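Local structure of protein arginine N-methyltransferase SFM1 (Saccharomyces cerevisiae, 5C74) at residues G78-L83 and T97-V103. The protein monomethylates an arginine of ribosomal protein S3 in yeast, using S-adenosyl-L-methionine as methyl donor. Sequence-based numbering, arbitrary orientation.
Sequences GRVCLL and TKFDYFV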
# COMPACT_ATOMS: atom_id res chain seq x y z
N GLY A 78 -7.28 -18.17 25.47
CA GLY A 78 -8.48 -18.87 25.04
C GLY A 78 -9.63 -17.94 24.70
O GLY A 78 -10.67 -18.40 24.24
N ARG A 79 -9.45 -16.64 24.90
CA ARG A 79 -10.52 -15.69 24.59
C ARG A 79 -10.15 -14.81 23.40
O ARG A 79 -10.78 -13.78 23.16
CB ARG A 79 -10.86 -14.83 25.81
CG ARG A 79 -11.27 -15.66 27.03
CD ARG A 79 -11.94 -14.80 28.12
NE ARG A 79 -13.00 -13.99 27.52
CZ ARG A 79 -14.26 -14.40 27.37
NH1 ARG A 79 -14.64 -15.60 27.81
NH2 ARG A 79 -15.14 -13.60 26.79
N VAL A 80 -9.12 -15.22 22.65
CA VAL A 80 -8.76 -14.51 21.42
C VAL A 80 -8.95 -15.45 20.23
O VAL A 80 -8.35 -16.52 20.18
CB VAL A 80 -7.30 -14.01 21.48
CG1 VAL A 80 -6.95 -13.29 20.20
CG2 VAL A 80 -7.10 -13.08 22.70
N CYS A 81 -9.82 -15.05 19.31
CA CYS A 81 -10.14 -15.86 18.14
C CYS A 81 -9.23 -15.53 16.97
O CYS A 81 -8.96 -14.36 16.70
CB CYS A 81 -11.61 -15.65 17.75
SG CYS A 81 -12.08 -16.62 16.30
N LEU A 82 -8.74 -16.55 16.29
CA LEU A 82 -7.93 -16.31 15.11
C LEU A 82 -8.70 -16.76 13.87
O LEU A 82 -9.14 -17.90 13.79
CB LEU A 82 -6.60 -17.07 15.20
CG LEU A 82 -5.71 -17.02 13.96
CD1 LEU A 82 -5.09 -15.61 13.77
CD2 LEU A 82 -4.63 -18.08 14.06
N LEU A 83 -8.90 -15.85 12.92
CA LEU A 83 -9.45 -16.24 11.62
C LEU A 83 -8.51 -17.26 11.01
O LEU A 83 -7.32 -17.01 10.84
CB LEU A 83 -9.60 -15.06 10.67
CG LEU A 83 -10.09 -15.49 9.27
CD1 LEU A 83 -11.50 -16.09 9.36
CD2 LEU A 83 -10.05 -14.34 8.26
N THR A 97 -19.89 -15.28 23.78
CA THR A 97 -19.45 -15.31 25.18
C THR A 97 -18.01 -15.78 25.36
O THR A 97 -17.48 -15.72 26.47
CB THR A 97 -20.33 -16.25 26.01
OG1 THR A 97 -20.21 -17.58 25.49
CG2 THR A 97 -21.80 -15.81 25.93
N LYS A 98 -17.39 -16.26 24.28
CA LYS A 98 -16.10 -16.94 24.38
C LYS A 98 -14.92 -16.04 24.06
O LYS A 98 -13.82 -16.25 24.57
CB LYS A 98 -16.05 -18.14 23.42
CG LYS A 98 -16.99 -19.31 23.76
CD LYS A 98 -16.69 -20.51 22.86
CE LYS A 98 -17.53 -21.73 23.23
NZ LYS A 98 -18.93 -21.64 22.74
N PHE A 99 -15.15 -15.08 23.18
CA PHE A 99 -14.06 -14.29 22.57
C PHE A 99 -14.21 -12.80 22.81
O PHE A 99 -15.32 -12.26 22.70
CB PHE A 99 -14.02 -14.55 21.06
CG PHE A 99 -13.81 -15.99 20.68
CD1 PHE A 99 -12.78 -16.73 21.24
CD2 PHE A 99 -14.66 -16.60 19.77
CE1 PHE A 99 -12.59 -18.07 20.88
CE2 PHE A 99 -14.47 -17.93 19.41
CZ PHE A 99 -13.44 -18.66 19.97
N ASP A 100 -13.10 -12.13 23.09
CA ASP A 100 -13.08 -10.67 23.25
C ASP A 100 -12.40 -9.99 22.05
O ASP A 100 -12.71 -8.84 21.74
CB ASP A 100 -12.34 -10.29 24.53
CG ASP A 100 -12.92 -10.98 25.74
OD1 ASP A 100 -14.15 -10.99 25.87
OD2 ASP A 100 -12.15 -11.54 26.55
N TYR A 101 -11.50 -10.73 21.40
CA TYR A 101 -10.73 -10.24 20.25
C TYR A 101 -10.80 -11.21 19.10
O TYR A 101 -10.89 -12.41 19.30
CB TYR A 101 -9.26 -10.03 20.63
CG TYR A 101 -9.07 -8.87 21.58
CD1 TYR A 101 -8.89 -7.58 21.10
CD2 TYR A 101 -9.06 -9.07 22.96
CE1 TYR A 101 -8.69 -6.51 21.97
CE2 TYR A 101 -8.88 -8.01 23.84
CZ TYR A 101 -8.70 -6.73 23.33
OH TYR A 101 -8.52 -5.68 24.19
N PHE A 102 -10.73 -10.67 17.88
CA PHE A 102 -10.75 -11.45 16.65
C PHE A 102 -9.54 -10.99 15.85
O PHE A 102 -9.39 -9.79 15.60
CB PHE A 102 -12.04 -11.22 15.87
CG PHE A 102 -12.22 -12.15 14.70
CD1 PHE A 102 -11.70 -11.82 13.45
CD2 PHE A 102 -12.91 -13.33 14.85
CE1 PHE A 102 -11.88 -12.67 12.37
CE2 PHE A 102 -13.09 -14.19 13.76
CZ PHE A 102 -12.57 -13.86 12.53
N VAL A 103 -8.68 -11.93 15.48
CA VAL A 103 -7.38 -11.59 14.90
C VAL A 103 -7.26 -11.99 13.43
O VAL A 103 -7.61 -13.11 13.07
CB VAL A 103 -6.26 -12.28 15.69
CG1 VAL A 103 -4.90 -12.01 15.05
CG2 VAL A 103 -6.28 -11.82 17.16
O HOH W 1 -13.29 -18.92 25.48
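Thr97 O takes two hydrogen bonds from the end of Arg79, 3.1 Å from NH1 and 3.2 Å from NH2. Lys98 O lies over one face of the same guanidinium. A water donates to both Lys98 O and Gly78 O. The Phe99 ring lies between Cys81 CB on one face and Lys98 CB on the other. Cys81 CB stands 3.7 Å from the Phe99 ring centroid, a CH-pi contact. Asp100 N bonds to Arg79 O, while its carboxylate meets Arg79 side-on: NE to OD2 at 2.8 Å and NH2 to OD1 at 2.9 Å. Both bonds are nearly straight, but the two planes are turned 38° apart. The bend at chi3 (51°) of Arg79 helps bring the guanidinium to these partners. With an alanine at Arg79, the Asp100 carboxylate is likely to lose this salt bridge and Thr97 O the two Arg79 donors. From Tyr101 the segments pair as parallel strands. Tyr101 O accepts from Cys81 N, Cys81 O from Val103 N, and Val103 O from Leu83 N. Phe102 CZ packs against Leu83 CB, and Cys81 SG approaches the Phe102 ring obliquely. Val103 CG2 presses tightly on Val80 CG1 at 3.4 Å. These are neighbouring strands inside the parallel sheet of this SPOUT-clan fold. Strand 2-6 flanks 101-104, strand 128-131 flanks 80-83, and helix 116-123 packs on Leu82.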